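Local coordinates for protein Xaa-Pro aminopeptidase (Thermococcus sibiricus MM 739, PDB 4RGZ) that probably hydrolyses peptide bonds next to proline as a zinc-binding metallopeptidase of the M24B family, at residues Lys158-Phe163 and Val223-Gly228; Lys171-Leu176 and Arg211-Lys216; Phe188-Val193 and Tyr227-Leu232; Asp237-Val242 and Arg342-Val347. All coordinates share one frame; numbering follows the deposited sequence.

Overall arrangement
All four contacts lie in the metallopeptidase region, which has the pita-bread fold of the M24 family. Contacts 1 and 4, their centres about 9 Å apart, meet through the neighbouring antiparallel strands 222-231 and 234-243 and share one zinc ion, bound by D226, D237 and E344. Contact 3 takes up the later end of strand 222-231, about 14 Å centre to centre from contact 1. Contact 2 lies within the chain loop closed by contact 1; there helix 173-185, which follows helix 143-164, begins at a surface that meets the second subunit. Contact 4 comes last along the chain, bringing strand 339-350 to the metal. Helix packing and sheet pairing thus adjoin the metal-bearing strands, while contact 2 lies farther out.

Contact 1 of 4, residues Lys158-Phe163 and Val223-Gly228; sequences KVFYRF and VIFDYG. With ZN (zinc ion), chain E.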
loop_
_atom_site.group_PDB
_atom_site.type_symbol
_atom_site.label_atom_id
_atom_site.label_comp_id
_atom_site.label_asym_id
_atom_site.label_seq_id
_atom_site.Cartn_x
_atom_site.Cartn_y
_atom_site.Cartn_z
ATOM N N LYS A 158 6.647 -18.073 15.472
ATOM C CA LYS A 158 7.408 -19.090 14.781
ATOM C C LYS A 158 8.509 -18.504 13.887
ATOM O O LYS A 158 9.628 -18.992 13.889
ATOM C CB LYS A 158 6.486 -20.047 14.041
ATOM C CG LYS A 158 6.081 -21.238 14.909
ATOM C CD LYS A 158 4.955 -22.074 14.286
ATOM C CE LYS A 158 3.578 -21.440 14.535
ATOM N NZ LYS A 158 2.542 -21.925 13.580
ATOM N N VAL A 159 8.182 -17.446 13.153
ATOM C CA VAL A 159 9.133 -16.672 12.354
ATOM C C VAL A 159 10.312 -16.206 13.235
ATOM O O VAL A 159 11.470 -16.503 12.946
ATOM C CB VAL A 159 8.400 -15.507 11.633
ATOM C CG1 VAL A 159 9.363 -14.521 11.002
ATOM C CG2 VAL A 159 7.450 -16.074 10.578
ATOM N N PHE A 160 10.021 -15.544 14.343
ATOM C CA PHE A 160 11.077 -15.244 15.305
ATOM C C PHE A 160 12.125 -16.345 15.504
ATOM O O PHE A 160 13.321 -16.053 15.413
ATOM C CB PHE A 160 10.499 -14.837 16.655
ATOM C CG PHE A 160 11.537 -14.614 17.694
ATOM C CD1 PHE A 160 12.242 -13.447 17.728
ATOM C CD2 PHE A 160 11.832 -15.600 18.620
ATOM C CE1 PHE A 160 13.208 -13.230 18.678
ATOM C CE2 PHE A 160 12.798 -15.398 19.585
ATOM C CZ PHE A 160 13.500 -14.208 19.610
ATOM N N TYR A 161 11.706 -17.583 15.780
ATOM C CA TYR A 161 12.661 -18.657 16.073
ATOM C C TYR A 161 13.439 -19.061 14.845
ATOM O O TYR A 161 14.660 -19.190 14.887
ATOM C CB TYR A 161 11.990 -19.904 16.705
ATOM C CG TYR A 161 11.294 -19.599 18.010
ATOM C CD1 TYR A 161 12.017 -19.063 19.083
ATOM C CD2 TYR A 161 9.903 -19.783 18.166
ATOM C CE1 TYR A 161 11.394 -18.745 20.270
ATOM C CE2 TYR A 161 9.269 -19.445 19.368
ATOM C CZ TYR A 161 10.026 -18.932 20.419
ATOM O OH TYR A 161 9.466 -18.585 21.628
ATOM N N ARG A 162 12.740 -19.271 13.736
ATOM C CA ARG A 162 13.409 -19.716 12.532
ATOM C C ARG A 162 14.401 -18.630 12.112
ATOM O O ARG A 162 15.504 -18.930 11.656
ATOM C CB ARG A 162 12.404 -20.080 11.437
ATOM C CG ARG A 162 12.756 -21.381 10.706
ATOM C CD ARG A 162 11.473 -22.105 10.361
ATOM N NE ARG A 162 11.576 -22.969 9.189
ATOM C CZ ARG A 162 11.034 -22.735 7.981
ATOM N NH1 ARG A 162 10.335 -21.622 7.715
ATOM N NH2 ARG A 162 11.210 -23.639 7.019
ATOM N N PHE A 163 14.014 -17.376 12.338
ATOM C CA PHE A 163 14.868 -16.214 12.083
ATOM C C PHE A 163 16.153 -16.265 12.859
ATOM O O PHE A 163 17.188 -16.539 12.270
ATOM C CB PHE A 163 14.153 -14.890 12.385
ATOM C CG PHE A 163 14.886 -13.692 11.889
ATOM C CD1 PHE A 163 15.176 -13.552 10.538
ATOM C CD2 PHE A 163 15.316 -12.727 12.768
ATOM C CE1 PHE A 163 15.875 -12.459 10.072
ATOM C CE2 PHE A 163 16.005 -11.617 12.316
ATOM C CZ PHE A 163 16.284 -11.488 10.969
ATOM N N VAL A 223 20.719 -5.632 16.791
ATOM C CA VAL A 223 19.835 -5.673 15.655
ATOM C C VAL A 223 18.406 -5.811 16.132
ATOM O O VAL A 223 18.057 -6.772 16.832
ATOM C CB VAL A 223 20.164 -6.852 14.723
ATOM C CG1 VAL A 223 19.355 -6.753 13.434
ATOM C CG2 VAL A 223 21.648 -6.887 14.410
ATOM N N ILE A 224 17.630 -4.798 15.783
ATOM C CA ILE A 224 16.222 -4.718 16.029
ATOM C C ILE A 224 15.507 -5.265 14.815
ATOM O O ILE A 224 15.875 -4.948 13.668
ATOM C CB ILE A 224 15.815 -3.257 16.161
ATOM C CG1 ILE A 224 16.607 -2.599 17.280
ATOM C CG2 ILE A 224 14.297 -3.096 16.329
ATOM C CD1 ILE A 224 16.142 -1.175 17.563
ATOM N N PHE A 225 14.505 -6.106 15.047
ATOM C CA PHE A 225 13.640 -6.565 13.949
ATOM C C PHE A 225 12.138 -6.545 14.291
ATOM O O PHE A 225 11.714 -6.978 15.364
ATOM C CB PHE A 225 14.135 -7.866 13.312
ATOM C CG PHE A 225 14.386 -8.975 14.272
ATOM C CD1 PHE A 225 15.427 -8.906 15.200
ATOM C CD2 PHE A 225 13.598 -10.138 14.228
ATOM C CE1 PHE A 225 15.662 -9.966 16.072
ATOM C CE2 PHE A 225 13.819 -11.209 15.103
ATOM C CZ PHE A 225 14.858 -11.130 16.012
ATOM N N ASP A 226 11.364 -5.973 13.377
ATOM C CA ASP A 226 10.011 -5.507 13.663
ATOM C C ASP A 226 9.209 -5.875 12.418
ATOM O O ASP A 226 9.568 -5.491 11.299
ATOM C CB ASP A 226 10.059 -3.993 13.906
ATOM C CG ASP A 226 8.730 -3.381 14.354
ATOM O OD1 ASP A 226 7.688 -4.075 14.386
ATOM O OD2 ASP A 226 8.733 -2.159 14.705
ATOM N N TYR A 227 8.161 -6.678 12.604
ATOM C CA TYR A 227 7.454 -7.261 11.469
ATOM C C TYR A 227 6.080 -7.670 11.920
ATOM O O TYR A 227 5.718 -7.467 13.088
ATOM C CB TYR A 227 8.240 -8.456 10.862
ATOM C CG TYR A 227 8.581 -9.545 11.852
ATOM C CD1 TYR A 227 9.514 -9.337 12.873
ATOM C CD2 TYR A 227 7.947 -10.792 11.794
ATOM C CE1 TYR A 227 9.802 -10.339 13.788
ATOM C CE2 TYR A 227 8.229 -11.786 12.717
ATOM C CZ TYR A 227 9.148 -11.570 13.702
ATOM O OH TYR A 227 9.422 -12.590 14.619
ATOM N N GLY A 228 5.299 -8.224 11.004
ATOM C CA GLY A 228 3.943 -8.605 11.317
ATOM C C GLY A 228 3.252 -9.347 10.205
ATOM O O GLY A 228 3.616 -9.260 9.029
HETATM ZN ZN ZN E . 6.096 -3.096 15.390
HETATM O O HOH W 1 5.462 -1.106 15.497
#
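F225 and F163 meet obliquely, CE2 of F163 lying over one face of the F225 ring toward its rim, the planes 49° and the centroids 4.6 Å apart. F160 approaches the same ring differently: its plane is almost parallel to that of F225, at 5°, yet the two meet rim to rim, F160 CE1 being 3.8 Å from F225 CZ. F225 reaches this place because CG stands between its backbone N and carbonyl carbon (chi1 53°), and Y227 adopts the same torsion to run toward the helix beside it. There V159 CG1 packs against Y227 CE2, while Y227 OH hydrogen-bonds to V156 O, one turn earlier. A leucine in place of F225 would probably leave F160 and F163 without the flat surface that joins them. D226, between the two aromatic residues, sends its side chain the other way and binds zinc through OD1 at 2.1 Å. An aromatic cluster packs helix 143-164 against the back of the metal-bearing strand, as in the pita-bread fold of M24 peptidases.

Contact 2 of 4, residues Lys171-Leu176 and Arg211-Lys216; sequences KSEREL and RPSHRK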
loop_
_atom_site.group_PDB
_atom_site.type_symbol
_atom_site.label_atom_id
_atom_site.label_comp_id
_atom_site.label_asym_id
_atom_site.label_seq_id
_atom_site.Cartn_x
_atom_site.Cartn_y
_atom_site.Cartn_z
ATOM N N LYS A 171 24.971 -10.651 6.240
ATOM C CA LYS A 171 23.791 -10.283 5.477
ATOM C C LYS A 171 23.394 -8.859 5.747
ATOM O O LYS A 171 23.589 -8.372 6.839
ATOM C CB LYS A 171 22.649 -11.254 5.750
ATOM C CG LYS A 171 22.922 -12.618 5.125
ATOM C CD LYS A 171 22.014 -13.693 5.700
ATOM C CE LYS A 171 22.384 -15.066 5.170
ATOM N NZ LYS A 171 22.516 -16.056 6.277
ATOM N N SER A 172 22.871 -8.194 4.722
ATOM C CA SER A 172 22.359 -6.831 4.838
ATOM C C SER A 172 20.968 -6.780 5.479
ATOM O O SER A 172 20.138 -7.669 5.277
ATOM C CB SER A 172 22.286 -6.168 3.456
ATOM O OG SER A 172 21.208 -6.670 2.668
ATOM N N GLU A 173 20.719 -5.727 6.239
ATOM C CA GLU A 173 19.363 -5.358 6.649
ATOM C C GLU A 173 18.249 -5.756 5.597
ATOM O O GLU A 173 17.242 -6.359 5.962
ATOM C CB GLU A 173 19.298 -3.858 7.008
ATOM C CG GLU A 173 20.307 -3.384 8.037
ATOM C CD GLU A 173 20.117 -1.916 8.445
ATOM O OE1 GLU A 173 20.612 -1.511 9.547
ATOM O OE2 GLU A 173 19.473 -1.165 7.673
ATOM N N ARG A 174 18.445 -5.417 4.316
ATOM C CA ARG A 174 17.454 -5.711 3.286
ATOM C C ARG A 174 17.258 -7.222 3.082
ATOM O O ARG A 174 16.121 -7.696 3.096
ATOM C CB ARG A 174 17.792 -5.038 1.946
ATOM C CG ARG A 174 17.451 -3.560 1.878
ATOM C CD ARG A 174 18.397 -2.789 0.948
ATOM N NE ARG A 174 18.023 -2.832 -0.466
ATOM C CZ ARG A 174 18.453 -3.760 -1.313
ATOM N NH1 ARG A 174 19.292 -4.722 -0.898
ATOM N NH2 ARG A 174 18.058 -3.722 -2.579
ATOM N N GLU A 175 18.351 -7.961 2.889
ATOM C CA GLU A 175 18.293 -9.414 2.864
ATOM C C GLU A 175 17.518 -9.980 4.057
ATOM O O GLU A 175 16.621 -10.781 3.886
ATOM C CB GLU A 175 19.694 -10.003 2.848
ATOM C CG GLU A 175 20.127 -10.506 1.491
ATOM C CD GLU A 175 21.592 -10.213 1.183
ATOM O OE1 GLU A 175 21.975 -10.359 -0.011
ATOM O OE2 GLU A 175 22.360 -9.827 2.112
ATOM N N LEU A 176 17.868 -9.574 5.267
ATOM C CA LEU A 176 17.203 -10.088 6.411
ATOM C C LEU A 176 15.689 -9.781 6.397
ATOM O O LEU A 176 14.856 -10.681 6.591
ATOM C CB LEU A 176 17.873 -9.525 7.622
ATOM C CG LEU A 176 18.943 -10.383 8.291
ATOM C CD1 LEU A 176 19.596 -11.489 7.471
ATOM C CD2 LEU A 176 19.979 -9.461 8.886
ATOM N N ARG A 211 14.647 2.631 7.257
ATOM C CA ARG A 211 14.363 1.826 6.097
ATOM C C ARG A 211 15.580 0.906 5.923
ATOM O O ARG A 211 16.693 1.393 5.740
ATOM C CB ARG A 211 14.178 2.761 4.885
ATOM C CG ARG A 211 13.777 2.136 3.553
ATOM C CD ARG A 211 14.131 3.113 2.418
ATOM N NE ARG A 211 14.117 2.542 1.055
ATOM C CZ ARG A 211 14.787 3.035 -0.001
ATOM N NH1 ARG A 211 15.561 4.117 0.111
ATOM N NH2 ARG A 211 14.688 2.438 -1.190
ATOM N N PRO A 212 15.365 -0.426 5.957
ATOM C CA PRO A 212 16.434 -1.416 5.743
ATOM C C PRO A 212 17.345 -1.032 4.597
ATOM O O PRO A 212 16.870 -0.688 3.522
ATOM C CB PRO A 212 15.668 -2.695 5.388
ATOM C CG PRO A 212 14.349 -2.536 6.071
ATOM C CD PRO A 212 14.045 -1.061 6.140
ATOM N N SER A 213 18.647 -1.093 4.820
ATOM C CA SER A 213 19.619 -0.675 3.817
ATOM C C SER A 213 20.579 -1.820 3.489
ATOM O O SER A 213 20.371 -2.943 3.975
ATOM C CB SER A 213 20.390 0.537 4.323
ATOM O OG SER A 213 21.348 0.121 5.277
ATOM N N HIS A 214 21.618 -1.527 2.694
ATOM C CA HIS A 214 22.661 -2.517 2.350
ATOM C C HIS A 214 23.645 -2.806 3.462
ATOM O O HIS A 214 24.497 -3.702 3.350
ATOM C CB HIS A 214 23.407 -2.108 1.074
ATOM C CG HIS A 214 22.499 -1.909 -0.121
ATOM N ND1 HIS A 214 21.589 -0.905 -0.187
ATOM C CD2 HIS A 214 22.355 -2.639 -1.288
ATOM C CE1 HIS A 214 20.917 -0.983 -1.350
ATOM N NE2 HIS A 214 21.371 -2.047 -2.018
ATOM N N ARG A 215 23.540 -2.072 4.562
ATOM C CA ARG A 215 24.460 -2.252 5.647
ATOM C C ARG A 215 24.463 -3.714 6.092
ATOM O O ARG A 215 23.417 -4.249 6.433
ATOM C CB ARG A 215 24.082 -1.322 6.794
ATOM C CG ARG A 215 25.024 -1.422 7.969
ATOM C CD ARG A 215 24.503 -0.655 9.189
ATOM N NE ARG A 215 25.514 -0.623 10.253
ATOM C CZ ARG A 215 25.882 -1.686 10.960
ATOM N NH1 ARG A 215 25.298 -2.872 10.765
ATOM N NH2 ARG A 215 26.820 -1.576 11.871
ATOM N N LYS A 216 25.622 -4.357 6.096
ATOM C CA LYS A 216 25.714 -5.726 6.588
ATOM C C LYS A 216 25.756 -5.863 8.112
ATOM O O LYS A 216 26.403 -5.072 8.816
ATOM C CB LYS A 216 26.877 -6.456 5.951
ATOM C CG LYS A 216 26.554 -7.010 4.567
ATOM C CD LYS A 216 27.777 -7.020 3.691
ATOM C CE LYS A 216 27.638 -7.926 2.470
ATOM N NZ LYS A 216 26.768 -7.301 1.434
#
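E173 anchors the loop 211-216 to the start of helix 173-185, where S172 and E175 form an N-terminal capping box. The tight part is polar. E173 N meets R215 O at 3.1 Å, the carbonyl pointing almost straight at the donor, and R174 N reaches S213 O at 3.2 Å. The extended side chain of E173 returns to the loop, where OE2 takes S213 N on its anti lone pair at 3.0 Å. H210 NE2 is a second donor to OE2, and S201 N bonds to OE1, so this buried carboxylate is gripped at both oxygens.

Across the outer side the two segments meet mainly by stacking. R174 bends at its third torsion (chi3 84°), which lays the guanidinium flat on the exposed H214 ring, centres 3.9 Å apart and planes at 14°, with R174 CD also above that ring face. The second subunit adds to this side: its A190 O accepts from R174 NH2, and its F188 ring meets H214. A serine instead of R174 would probably leave the H214 ring without its stacking partner and that A190 carbonyl without this donor. Within the loop an ST turn is closed by R215 N, which donates to S213 OG at 3.2 Å.

Contact 3 of 4, residues Phe188-Val193 and Tyr227-Leu232; sequences FGADDV and YGAKYL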
loop_
_atom_site.group_PDB
_atom_site.type_symbol
_atom_site.label_atom_id
_atom_site.label_comp_id
_atom_site.label_asym_id
_atom_site.label_seq_id
_atom_site.Cartn_x
_atom_site.Cartn_y
_atom_site.Cartn_z
ATOM N N PHE A 188 2.433 -20.274 6.218
ATOM C CA PHE A 188 0.970 -20.314 6.148
ATOM C C PHE A 188 0.391 -18.960 5.762
ATOM O O PHE A 188 1.067 -17.928 5.857
ATOM C CB PHE A 188 0.361 -20.795 7.496
ATOM C CG PHE A 188 -1.007 -21.447 7.381
ATOM C CD1 PHE A 188 -1.234 -22.507 6.492
ATOM C CD2 PHE A 188 -2.066 -21.023 8.203
ATOM C CE1 PHE A 188 -2.487 -23.106 6.405
ATOM C CE2 PHE A 188 -3.321 -21.626 8.118
ATOM C CZ PHE A 188 -3.528 -22.666 7.217
ATOM N N GLY A 189 -0.867 -19.007 5.318
ATOM C CA GLY A 189 -1.711 -17.833 5.116
ATOM C C GLY A 189 -2.204 -17.152 6.393
ATOM O O GLY A 189 -2.926 -17.777 7.184
ATOM N N ALA A 190 -1.818 -15.887 6.626
ATOM C CA ALA A 190 -0.816 -15.104 5.851
ATOM C C ALA A 190 -0.423 -15.636 4.463
ATOM O O ALA A 190 0.626 -16.251 4.326
ATOM C CB ALA A 190 0.432 -14.870 6.704
ATOM N N ASP A 191 -1.191 -15.363 3.408
ATOM C CA ASP A 191 -2.166 -14.273 3.254
ATOM C C ASP A 191 -1.344 -13.044 2.946
ATOM O O ASP A 191 -1.056 -12.756 1.784
ATOM C CB ASP A 191 -3.142 -14.078 4.437
ATOM C CG ASP A 191 -4.528 -14.709 4.178
ATOM O OD1 ASP A 191 -4.834 -15.037 3.007
ATOM O OD2 ASP A 191 -5.314 -14.874 5.153
ATOM N N ASP A 192 -0.916 -12.357 3.989
ATOM C CA ASP A 192 -0.046 -11.242 3.809
ATOM C C ASP A 192 0.685 -10.869 5.076
ATOM O O ASP A 192 0.539 -11.476 6.158
ATOM C CB ASP A 192 -0.835 -10.020 3.302
ATOM C CG ASP A 192 -0.071 -9.208 2.239
ATOM O OD1 ASP A 192 1.201 -9.211 2.191
ATOM O OD2 ASP A 192 -0.780 -8.567 1.436
ATOM N N VAL A 193 1.433 -9.798 4.892
ATOM C CA VAL A 193 2.297 -9.181 5.840
ATOM C C VAL A 193 1.406 -8.010 6.263
ATOM O O VAL A 193 0.588 -7.553 5.479
ATOM C CB VAL A 193 3.557 -8.812 5.023
ATOM C CG1 VAL A 193 3.631 -7.339 4.639
ATOM C CG2 VAL A 193 4.813 -9.377 5.616
ATOM N N TYR A 227 8.161 -6.678 12.604
ATOM C CA TYR A 227 7.454 -7.261 11.469
ATOM C C TYR A 227 6.080 -7.670 11.920
ATOM O O TYR A 227 5.718 -7.467 13.088
ATOM C CB TYR A 227 8.240 -8.456 10.862
ATOM C CG TYR A 227 8.581 -9.545 11.852
ATOM C CD1 TYR A 227 9.514 -9.337 12.873
ATOM C CD2 TYR A 227 7.947 -10.792 11.794
ATOM C CE1 TYR A 227 9.802 -10.339 13.788
ATOM C CE2 TYR A 227 8.229 -11.786 12.717
ATOM C CZ TYR A 227 9.148 -11.570 13.702
ATOM O OH TYR A 227 9.422 -12.590 14.619
ATOM N N GLY A 228 5.299 -8.224 11.004
ATOM C CA GLY A 228 3.943 -8.605 11.317
ATOM C C GLY A 228 3.252 -9.347 10.205
ATOM O O GLY A 228 3.616 -9.260 9.029
ATOM N N ALA A 229 2.220 -10.072 10.597
ATOM C CA ALA A 229 1.498 -10.942 9.703
ATOM C C ALA A 229 0.023 -10.609 9.848
ATOM O O ALA A 229 -0.366 -9.922 10.817
ATOM C CB ALA A 229 1.781 -12.383 10.073
ATOM N N LYS A 230 -0.761 -11.042 8.850
ATOM C CA LYS A 230 -2.232 -11.000 8.895
ATOM C C LYS A 230 -2.856 -12.390 8.807
ATOM O O LYS A 230 -2.528 -13.177 7.907
ATOM C CB LYS A 230 -2.781 -10.222 7.709
ATOM C CG LYS A 230 -2.283 -8.805 7.552
ATOM C CD LYS A 230 -2.717 -8.330 6.165
ATOM C CE LYS A 230 -2.917 -6.823 6.148
ATOM N NZ LYS A 230 -3.958 -6.486 5.143
ATOM N N TYR A 231 -3.775 -12.682 9.722
ATOM C CA TYR A 231 -4.568 -13.935 9.658
ATOM C C TYR A 231 -6.040 -13.580 9.509
ATOM O O TYR A 231 -6.588 -12.830 10.324
ATOM C CB TYR A 231 -4.353 -14.820 10.893
ATOM C CG TYR A 231 -4.960 -16.208 10.779
ATOM C CD1 TYR A 231 -4.248 -17.264 10.210
ATOM C CD2 TYR A 231 -6.260 -16.471 11.239
ATOM C CE1 TYR A 231 -4.807 -18.529 10.103
ATOM C CE2 TYR A 231 -6.826 -17.741 11.138
ATOM C CZ TYR A 231 -6.091 -18.763 10.576
ATOM O OH TYR A 231 -6.652 -20.023 10.478
ATOM N N LEU A 232 -6.669 -14.129 8.471
ATOM C CA LEU A 232 -8.007 -13.728 8.054
ATOM C C LEU A 232 -8.200 -12.217 8.189
ATOM O O LEU A 232 -9.220 -11.762 8.724
ATOM C CB LEU A 232 -9.082 -14.481 8.833
ATOM C CG LEU A 232 -9.181 -15.980 8.534
ATOM C CD1 LEU A 232 -9.973 -16.671 9.641
ATOM C CD2 LEU A 232 -9.795 -16.272 7.170
#
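The rings of F188 and Y231 touch edge to edge, neither covering a face of the other: F188 CE2 lies in the plane of the Y231 ring, 4.0 Å from its CE1. G189 O approaches the Y231 ring obliquely, nearest CD1, but F188 is poorly ordered and its part is less certain. Beyond them the two segments form a short antiparallel beta pairing at the margin of a mixed sheet, joining 192-193 to strand 222-231. V193 and A229 face each other as a non-hydrogen-bonded pair, their CA atoms 4.3 Å apart. K230 N donates to D192 O at 3.0 Å, from 39° out of the carbonyl plane, and A190 N adds a weak bond to K230 O. The methyls of A190 and A229 both pack on I184 of helix 173-185, with A229 also touching I155 of helix 143-164. K230 extends across 192-193, CD lying 3.5 Å from V193 O and 3.8 Å from D192 CB. The D192 carboxylate turns toward the following residue, where OD1 accepts from V193 N at 2.8 Å.

Contact 4 of 4, residues Asp237-Val242 and Arg342-Val347; sequences DVTRTV and RIEDDV. With ZN (zinc ion), chain E.
D237 and E344 bind the same zinc ion, D237 through OD1 at 2.1 Å and E344 through OE1 at 2.2 Å, their carboxylate planes turned 78° apart. This is the metal centre of the pita-bread fold; D226 and a water molecule are further ligands of the ion, and that water also lies close to E344 OE2. E330, a zinc ligand seen in this protein though without bound metal in this chain, lies beside E344.

Next outward is the salt bridge from R240 NH2 to D345 OD1, 2.7 Å long, with the guanidinium edge directed at a carboxylate standing almost perpendicular to it. R240 bends at its second torsion (chi2 -70°), which turns the group back across the contact, and NH1 bonds to T239 O; its approach to E344 O is implausibly short in the model and so less certain. T239 O is in turn gripped from opposite faces, by R240 NH1 on one and E344 N, at 3.2 Å, on the other. At one end D346 OD2 receives D237 N on its syn lone pair at 2.9 Å; at the other, T241 OG1 donates to R342 O at 3.0 Å. D345 has further partners in R356, R362 and T358, while R342 NH1 makes a salt bridge with D226, tying a second-shell arginine to a metal ligand. Packing completes the join: I343 CG2 rests near R240 NH1, and the T239 methyl CG2 lies beside R342, 3.5 Å from NH1.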
loop_
_atom_site.group_PDB
_atom_site.type_symbol
_atom_site.label_atom_id
_atom_site.label_comp_id
_atom_site.label_asym_id
_atom_site.label_seq_id
_atom_site.Cartn_x
_atom_site.Cartn_y
_atom_site.Cartn_z
ATOM N N ASP A 237 2.118 -7.758 15.054
ATOM C CA ASP A 237 3.167 -6.738 15.038
ATOM C C ASP A 237 4.094 -7.019 16.224
ATOM O O ASP A 237 3.755 -6.776 17.401
ATOM C CB ASP A 237 2.520 -5.351 15.176
ATOM C CG ASP A 237 3.502 -4.206 15.037
ATOM O OD1 ASP A 237 4.694 -4.438 14.688
ATOM O OD2 ASP A 237 3.085 -3.048 15.292
ATOM N N VAL A 238 5.279 -7.521 15.923
ATOM C CA VAL A 238 6.202 -7.839 16.965
ATOM C C VAL A 238 7.540 -7.180 16.638
ATOM O O VAL A 238 7.867 -6.958 15.441
ATOM C CB VAL A 238 6.296 -9.370 17.088
ATOM C CG1 VAL A 238 7.040 -9.970 15.923
ATOM C CG2 VAL A 238 6.899 -9.780 18.412
ATOM N N THR A 239 8.282 -6.833 17.692
ATOM C CA THR A 239 9.649 -6.341 17.601
ATOM C C THR A 239 10.526 -7.111 18.610
ATOM O O THR A 239 10.141 -7.313 19.761
ATOM C CB THR A 239 9.736 -4.821 17.946
ATOM O OG1 THR A 239 8.912 -4.040 17.074
ATOM C CG2 THR A 239 11.146 -4.310 17.823
ATOM N N ARG A 240 11.715 -7.524 18.187
ATOM C CA ARG A 240 12.660 -8.114 19.130
ATOM C C ARG A 240 14.086 -7.603 18.870
ATOM O O ARG A 240 14.425 -7.198 17.748
ATOM C CB ARG A 240 12.603 -9.648 19.073
ATOM C CG ARG A 240 11.318 -10.234 19.656
ATOM C CD ARG A 240 11.257 -10.069 21.190
ATOM N NE ARG A 240 10.139 -10.785 21.802
ATOM C CZ ARG A 240 8.889 -10.328 21.932
ATOM N NH1 ARG A 240 8.540 -9.125 21.494
ATOM N NH2 ARG A 240 7.976 -11.098 22.504
ATOM N N THR A 241 14.921 -7.632 19.900
ATOM C CA THR A 241 16.270 -7.118 19.779
ATOM C C THR A 241 17.278 -8.163 20.197
ATOM O O THR A 241 17.162 -8.748 21.261
ATOM C CB THR A 241 16.423 -5.826 20.595
ATOM O OG1 THR A 241 15.551 -4.841 20.046
ATOM C CG2 THR A 241 17.829 -5.301 20.569
ATOM N N VAL A 242 18.260 -8.384 19.326
ATOM C CA VAL A 242 19.292 -9.388 19.538
ATOM C C VAL A 242 20.675 -8.763 19.326
ATOM O O VAL A 242 20.778 -7.726 18.679
ATOM C CB VAL A 242 19.112 -10.616 18.598
ATOM C CG1 VAL A 242 17.765 -11.300 18.836
ATOM C CG2 VAL A 242 19.310 -10.256 17.114
ATOM N N ARG A 342 14.094 -1.920 21.129
ATOM C CA ARG A 342 12.637 -1.917 21.258
ATOM C C ARG A 342 12.155 -3.359 21.463
ATOM O O ARG A 342 12.665 -4.286 20.841
ATOM C CB ARG A 342 11.963 -1.287 20.034
ATOM C CG ARG A 342 10.425 -1.185 20.136
ATOM C CD ARG A 342 9.722 -1.020 18.791
ATOM N NE ARG A 342 10.489 -0.059 18.045
ATOM C CZ ARG A 342 11.076 -0.222 16.868
ATOM N NH1 ARG A 342 10.909 -1.311 16.128
ATOM N NH2 ARG A 342 11.806 0.781 16.424
ATOM N N ILE A 343 11.184 -3.538 22.356
ATOM C CA ILE A 343 10.574 -4.861 22.622
ATOM C C ILE A 343 9.056 -4.641 22.540
ATOM O O ILE A 343 8.485 -3.833 23.269
ATOM C CB ILE A 343 10.976 -5.429 24.010
ATOM C CG1 ILE A 343 12.503 -5.595 24.147
ATOM C CG2 ILE A 343 10.279 -6.762 24.284
ATOM C CD1 ILE A 343 12.978 -5.869 25.571
ATOM N N GLU A 344 8.421 -5.360 21.628
ATOM C CA GLU A 344 7.026 -5.163 21.307
ATOM C C GLU A 344 6.261 -6.468 21.432
ATOM O O GLU A 344 6.680 -7.534 20.946
ATOM C CB GLU A 344 6.908 -4.662 19.875
ATOM C CG GLU A 344 5.521 -4.166 19.476
ATOM C CD GLU A 344 5.433 -3.829 17.995
ATOM O OE1 GLU A 344 6.295 -4.305 17.193
ATOM O OE2 GLU A 344 4.494 -3.093 17.624
ATOM N N ASP A 345 5.120 -6.378 22.087
ATOM C CA ASP A 345 4.210 -7.496 22.185
ATOM C C ASP A 345 2.826 -7.017 21.751
ATOM O O ASP A 345 2.512 -5.810 21.748
ATOM C CB ASP A 345 4.153 -8.011 23.631
ATOM C CG ASP A 345 5.318 -8.940 23.999
ATOM O OD1 ASP A 345 5.686 -9.843 23.220
ATOM O OD2 ASP A 345 5.843 -8.812 25.116
ATOM N N ASP A 346 1.988 -7.987 21.403
ATOM C CA ASP A 346 0.597 -7.725 21.123
ATOM C C ASP A 346 -0.178 -8.155 22.353
ATOM O O ASP A 346 -0.001 -9.276 22.826
ATOM C CB ASP A 346 0.210 -8.468 19.850
ATOM C CG ASP A 346 0.948 -7.913 18.661
ATOM O OD1 ASP A 346 1.546 -6.830 18.861
ATOM O OD2 ASP A 346 0.964 -8.516 17.557
ATOM N N VAL A 347 -0.992 -7.250 22.897
ATOM C CA VAL A 347 -1.764 -7.541 24.113
ATOM C C VAL A 347 -3.255 -7.413 23.792
ATOM O O VAL A 347 -3.667 -6.506 23.094
ATOM C CB VAL A 347 -1.410 -6.555 25.253
ATOM C CG1 VAL A 347 -2.169 -6.889 26.527
ATOM C CG2 VAL A 347 0.084 -6.488 25.500
HETATM ZN ZN ZN E . 6.096 -3.096 15.390
HETATM O O HOH W 1 5.462 -1.106 15.497
#